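Local coordinates for protein probable M18 family aminopeptidase 1 (Thermotoga maritima, PDB 2GLF) that probably works as a zinc-type metalloaminopeptidase of the M18 family, removing amino acids from peptide N-termini, and here carries manganese in its active site, at residues 89-94 against 248-253; 35-40 against 71-76. One frame throughout, in Å; residues are numbered along the deposited sequence.

Interaction 1: 89-94 against 248-253; sequences VVAHID and QDDRIC. With MN (manganese (II) ion), chain E; MN (manganese (II) ion), chain F.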
loop_
_atom_site.group_PDB
_atom_site.type_symbol
_atom_site.label_atom_id
_atom_site.label_comp_id
_atom_site.label_asym_id
_atom_site.label_seq_id
_atom_site.Cartn_x
_atom_site.Cartn_y
_atom_site.Cartn_z
ATOM N N VAL A 89 30.667 -27.927 34.881
ATOM C CA VAL A 89 29.704 -26.862 34.700
ATOM C C VAL A 89 30.470 -25.974 33.715
ATOM O O VAL A 89 31.645 -25.660 33.940
ATOM C CB VAL A 89 29.412 -26.137 36.032
ATOM C CG1 VAL A 89 30.706 -25.719 36.679
ATOM C CG2 VAL A 89 28.524 -24.936 35.794
ATOM N N VAL A 90 29.839 -25.614 32.602
ATOM C CA VAL A 90 30.513 -24.797 31.597
ATOM C C VAL A 90 29.806 -23.489 31.310
ATOM O O VAL A 90 28.578 -23.407 31.382
ATOM C CB VAL A 90 30.656 -25.561 30.272
ATOM C CG1 VAL A 90 31.455 -26.819 30.497
ATOM C CG2 VAL A 90 29.283 -25.897 29.710
ATOM N N ALA A 91 30.592 -22.471 30.978
ATOM C CA ALA A 91 30.058 -21.152 30.662
ATOM C C ALA A 91 30.940 -20.438 29.641
ATOM O O ALA A 91 31.989 -20.949 29.247
ATOM C CB ALA A 91 29.948 -20.322 31.927
ATOM N N HIS A 92 30.501 -19.265 29.196
ATOM C CA HIS A 92 31.273 -18.486 28.238
ATOM C C HIS A 92 31.637 -17.137 28.848
ATOM O O HIS A 92 30.882 -16.574 29.641
ATOM C CB HIS A 92 30.505 -18.321 26.914
ATOM C CG HIS A 92 29.298 -17.434 26.990
ATOM N ND1 HIS A 92 29.356 -16.076 26.745
ATOM C CD2 HIS A 92 27.990 -17.723 27.196
ATOM C CE1 HIS A 92 28.135 -15.570 26.792
ATOM N NE2 HIS A 92 27.287 -16.547 27.064
ATOM N N ILE A 93 32.812 -16.632 28.497
ATOM C CA ILE A 93 33.263 -15.375 29.050
ATOM C C ILE A 93 33.325 -14.240 28.040
ATOM O O ILE A 93 33.840 -13.165 28.344
ATOM C CB ILE A 93 34.634 -15.541 29.748
ATOM C CG1 ILE A 93 35.639 -16.194 28.802
ATOM C CG2 ILE A 93 34.478 -16.388 30.997
ATOM C CD1 ILE A 93 37.006 -16.371 29.413
ATOM N N ASP A 94 32.800 -14.464 26.841
ATOM C CA ASP A 94 32.775 -13.396 25.849
ATOM C C ASP A 94 31.404 -12.721 25.978
ATOM O O ASP A 94 30.426 -13.371 26.357
ATOM C CB ASP A 94 32.955 -13.950 24.435
ATOM C CG ASP A 94 31.844 -14.891 24.030
ATOM O OD1 ASP A 94 31.316 -14.734 22.907
ATOM O OD2 ASP A 94 31.501 -15.791 24.832
ATOM N N GLN A 248 27.067 -9.292 32.436
ATOM C CA GLN A 248 26.614 -10.298 33.377
ATOM C C GLN A 248 26.205 -11.523 32.584
ATOM O O GLN A 248 26.128 -12.626 33.131
ATOM C CB GLN A 248 25.443 -9.787 34.210
ATOM C CG GLN A 248 25.901 -9.051 35.449
ATOM C CD GLN A 248 24.758 -8.648 36.341
ATOM O OE1 GLN A 248 23.948 -7.791 35.984
ATOM N NE2 GLN A 248 24.680 -9.270 37.513
ATOM N N ASP A 249 25.957 -11.333 31.288
ATOM C CA ASP A 249 25.579 -12.456 30.449
ATOM C C ASP A 249 26.721 -13.454 30.470
ATOM O O ASP A 249 27.687 -13.357 29.711
ATOM C CB ASP A 249 25.300 -12.047 29.008
ATOM C CG ASP A 249 24.724 -13.202 28.176
ATOM O OD1 ASP A 249 25.145 -14.364 28.373
ATOM O OD2 ASP A 249 23.864 -12.950 27.305
ATOM N N ASP A 250 26.573 -14.387 31.402
ATOM C CA ASP A 250 27.464 -15.499 31.659
ATOM C C ASP A 250 28.719 -15.336 32.479
ATOM O O ASP A 250 29.310 -16.337 32.880
ATOM C CB ASP A 250 27.790 -16.225 30.375
ATOM C CG ASP A 250 27.542 -17.695 30.510
ATOM O OD1 ASP A 250 26.504 -18.044 31.113
ATOM O OD2 ASP A 250 28.368 -18.495 30.034
ATOM N N ARG A 251 29.158 -14.112 32.735
ATOM C CA ARG A 251 30.329 -13.988 33.595
ATOM C C ARG A 251 29.747 -14.209 34.987
ATOM O O ARG A 251 30.468 -14.490 35.942
ATOM C CB ARG A 251 30.993 -12.608 33.479
ATOM C CG ARG A 251 31.496 -12.314 32.075
ATOM C CD ARG A 251 32.716 -11.417 32.050
ATOM N NE ARG A 251 33.262 -11.367 30.699
ATOM C CZ ARG A 251 32.955 -10.445 29.794
ATOM N NH1 ARG A 251 32.105 -9.478 30.095
ATOM N NH2 ARG A 251 33.479 -10.504 28.580
ATOM N N ILE A 252 28.420 -14.106 35.076
ATOM C CA ILE A 252 27.728 -14.320 36.334
ATOM C C ILE A 252 27.702 -15.818 36.577
ATOM O O ILE A 252 27.688 -16.272 37.716
ATOM C CB ILE A 252 26.278 -13.793 36.299
ATOM C CG1 ILE A 252 25.717 -13.747 37.725
ATOM C CG2 ILE A 252 25.410 -14.700 35.437
ATOM C CD1 ILE A 252 24.401 -13.009 37.846
ATOM N N CYS A 253 27.689 -16.588 35.499
ATOM C CA CYS A 253 27.698 -18.032 35.625
ATOM C C CYS A 253 29.128 -18.509 35.738
ATOM O O CYS A 253 29.401 -19.548 36.334
ATOM C CB CYS A 253 27.027 -18.675 34.425
ATOM S SG CYS A 253 25.268 -18.686 34.608
HETATM MN MN MN E . 24.859 -16.373 27.256
HETATM MN MN MN F . 24.324 -13.859 25.117
HETATM O O HOH W 1 30.524 -13.469 29.194
HETATM O O HOH W 2 22.628 -15.964 27.908
#
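His92 and Asp250, and beside them Ile93 and Arg251, bring the two backbones closest, where the end of strand 89-92 runs roughly antiparallel (151°) to the helical segment 248-253 with the axes 7.1 Å apart. His92 turns its ring to one manganese with CG between the backbone N and the carbonyl carbon (chi1 70°), and His92 NE2 binds that ion at 2.4 Å. Asp249 OD1 ligates the same ion at 2.3 Å, while its other oxygen, OD2, reaches the second manganese at 2.4 Å, making this carboxylate a bridge; its plane stands 56° from the imidazole ring. Asp326 shares the first ion, and Glu279 and His425 the second. At the ring's edge, His92 ND1 gives two weak bonds, to Asp94 O, which lies in the ring plane, and to Asp94 OD2; Asp94 OD1 is in turn held by Tyr119 and the Glu279 backbone. Asp250 covers one ring face, its CB 3.5 Å from the His92 centroid in a CH-pi contact, and its OD2 takes the His92 N-H, although the modelled separation is doubtfully short. Arg251 sends its guanidinium edge to the carbonyl of Ile93, through weak bonds from NH2 (2.7 Å) and NE (3.0 Å) to Ile93 O. A leucine in its place has neither donor, and the carbonyl of Ile93 would probably lose this grip, leaving the turn after His92 less firmly held. The bridging carboxylate ties the two ions together, while ND1's weak bonds and Asp250 CB limit how the imidazole can turn, consistent with a cocatalytic aminopeptidase site.

Interaction 2: 35-40 against 71-76; sequences MTVKEI and KAIAAF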
loop_
_atom_site.group_PDB
_atom_site.type_symbol
_atom_site.label_atom_id
_atom_site.label_comp_id
_atom_site.label_asym_id
_atom_site.label_seq_id
_atom_site.Cartn_x
_atom_site.Cartn_y
_atom_site.Cartn_z
HETATM N N MSE A 35 40.486 -10.480 29.781
HETATM C CA MSE A 35 40.571 -9.987 31.147
HETATM C C MSE A 35 39.996 -10.984 32.140
HETATM O O MSE A 35 40.547 -11.181 33.226
HETATM C CB MSE A 35 39.828 -8.655 31.278
HETATM C CG MSE A 35 40.732 -7.436 31.319
HETATM SE SE MSE A 35 39.766 -5.773 31.063
HETATM C CE MSE A 35 40.075 -5.624 29.173
ATOM N N THR A 36 38.881 -11.609 31.779
ATOM C CA THR A 36 38.254 -12.575 32.673
ATOM C C THR A 36 39.200 -13.743 32.877
ATOM O O THR A 36 39.390 -14.197 34.000
ATOM C CB THR A 36 36.921 -13.092 32.110
ATOM O OG1 THR A 36 36.156 -11.983 31.619
ATOM C CG2 THR A 36 36.121 -13.797 33.206
ATOM N N VAL A 37 39.806 -14.224 31.796
ATOM C CA VAL A 37 40.744 -15.330 31.914
ATOM C C VAL A 37 41.843 -14.955 32.905
ATOM O O VAL A 37 42.113 -15.699 33.848
ATOM C CB VAL A 37 41.375 -15.700 30.548
ATOM C CG1 VAL A 37 42.632 -16.555 30.754
ATOM C CG2 VAL A 37 40.361 -16.478 29.709
ATOM N N LYS A 38 42.456 -13.793 32.700
ATOM C CA LYS A 38 43.520 -13.323 33.587
ATOM C C LYS A 38 43.077 -13.327 35.047
ATOM O O LYS A 38 43.822 -13.747 35.934
ATOM C CB LYS A 38 43.952 -11.903 33.210
ATOM C CG LYS A 38 44.869 -11.273 34.239
ATOM C CD LYS A 38 45.017 -9.778 34.043
ATOM C CE LYS A 38 45.650 -9.132 35.270
ATOM N NZ LYS A 38 44.855 -9.395 36.510
ATOM N N GLU A 39 41.862 -12.854 35.290
ATOM C CA GLU A 39 41.327 -12.784 36.635
ATOM C C GLU A 39 41.025 -14.179 37.189
ATOM O O GLU A 39 41.192 -14.431 38.384
ATOM C CB GLU A 39 40.071 -11.910 36.630
ATOM C CG GLU A 39 39.583 -11.487 37.999
ATOM C CD GLU A 39 40.709 -11.067 38.920
ATOM O OE1 GLU A 39 41.731 -10.538 38.423
ATOM O OE2 GLU A 39 40.565 -11.256 40.146
ATOM N N ILE A 40 40.595 -15.086 36.316
ATOM C CA ILE A 40 40.277 -16.451 36.727
ATOM C C ILE A 40 41.557 -17.228 37.012
ATOM O O ILE A 40 41.618 -18.021 37.952
ATOM C CB ILE A 40 39.450 -17.183 35.635
ATOM C CG1 ILE A 40 38.116 -16.462 35.444
ATOM C CG2 ILE A 40 39.175 -18.634 36.044
ATOM C CD1 ILE A 40 37.276 -17.027 34.319
ATOM N N LYS A 71 42.123 -16.666 26.070
ATOM C CA LYS A 71 40.717 -16.346 25.875
ATOM C C LYS A 71 39.806 -17.459 26.379
ATOM O O LYS A 71 38.596 -17.295 26.450
ATOM C CB LYS A 71 40.440 -16.089 24.394
ATOM C CG LYS A 71 41.206 -14.918 23.816
ATOM C CD LYS A 71 40.921 -14.773 22.336
ATOM C CE LYS A 71 41.661 -13.589 21.755
ATOM N NZ LYS A 71 41.384 -13.399 20.302
ATOM N N ALA A 72 40.388 -18.596 26.722
ATOM C CA ALA A 72 39.606 -19.713 27.226
ATOM C C ALA A 72 40.415 -20.397 28.311
ATOM O O ALA A 72 41.643 -20.348 28.302
ATOM C CB ALA A 72 39.300 -20.681 26.104
ATOM N N ILE A 73 39.743 -21.034 29.256
ATOM C CA ILE A 73 40.469 -21.694 30.320
ATOM C C ILE A 73 39.620 -22.747 31.018
ATOM O O ILE A 73 38.506 -22.478 31.468
ATOM C CB ILE A 73 40.980 -20.652 31.338
ATOM C CG1 ILE A 73 41.855 -21.325 32.391
ATOM C CG2 ILE A 73 39.804 -19.929 31.976
ATOM C CD1 ILE A 73 42.444 -20.355 33.393
ATOM N N ALA A 74 40.152 -23.960 31.081
ATOM C CA ALA A 74 39.466 -25.068 31.723
ATOM C C ALA A 74 40.187 -25.397 33.032
ATOM O O ALA A 74 41.412 -25.480 33.074
ATOM C CB ALA A 74 39.456 -26.277 30.799
ATOM N N ALA A 75 39.423 -25.566 34.102
ATOM C CA ALA A 75 40.005 -25.882 35.396
ATOM C C ALA A 75 39.408 -27.168 35.936
ATOM O O ALA A 75 38.190 -27.306 36.012
ATOM C CB ALA A 75 39.755 -24.750 36.374
ATOM N N PHE A 76 40.264 -28.113 36.304
ATOM C CA PHE A 76 39.779 -29.370 36.845
ATOM C C PHE A 76 40.281 -29.618 38.255
ATOM O O PHE A 76 41.189 -28.947 38.753
ATOM C CB PHE A 76 40.206 -30.556 35.976
ATOM C CG PHE A 76 39.859 -30.409 34.528
ATOM C CD1 PHE A 76 40.813 -29.963 33.612
ATOM C CD2 PHE A 76 38.574 -30.703 34.072
ATOM C CE1 PHE A 76 40.491 -29.811 32.269
ATOM C CE2 PHE A 76 38.242 -30.553 32.727
ATOM C CZ PHE A 76 39.200 -30.107 31.825
#
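Val37 CG2 sits against the peptide link between Lys71 and Ala72, 3.5 Å from Lys71 C and 3.7 Å from Ala72 N, so a single methyl of the helix meets backbone where the chain leads into strand 73-76. The same CG2, which lies anti to the carbonyl carbon of Val37, also meets Ile73 CG2 at 4.2 Å. One turn further along the helix, Ile40 CG2 approaches that Ile73 methyl at 4.3 Å. Ile73 directs its CB toward the helix, and with CG1 anti to its backbone N (chi1 -175°) it offers the CG2 branch to both Val37 and Ile40. No hydrogen bond crosses between the segments; the contact is van der Waals packing of methyls on one another and on a peptide link. Around it, Val67 touches both Val37 and Ile73, and Tyr65 also packs on Ile73. Lys71 points its CB away from the helix, and its NZ pairs with Glu224 and with His369 of the second subunit, tying this otherwise internal contact to the assembly. The strand is held in the sheet by backbone bonds from Ile73 to Phe274 and from Ala74 to Ala66. Helices 33-45 and 248-263 touch beside the strand through Ile40 and Leu258, while Ala74 and Phe76 meet helix 292-303; helices flanking a mixed sheet in this way fit the alpha/beta/alpha catalytic domain of the zinc exopeptidase clan to which M18 peptidases belong.

Overall arrangement
Both contacts are buried and reach the same mixed sheet, through strands 73-77 and 87-92, which follow one another in the chain; strand 270-275 lies between them. Their centres are about 11 Å apart and they touch directly: Ile93 CD1 packs on Val37 CG2, and Arg251 lies beside Thr36, so helix 33-45 and helix 248-263 are neighbours over the sheet. Interaction 1, near the centre of the chain, is largely polar and metal-bound, at the C-terminal end of strand 87-92. Interaction 2, farther out, is built from aliphatic methyls packed on one another and on a peptide link, and its one link to another subunit runs through Lys71. Ile93, directly after metal ligand His92, thus meets the apolar contact of helix 33-45.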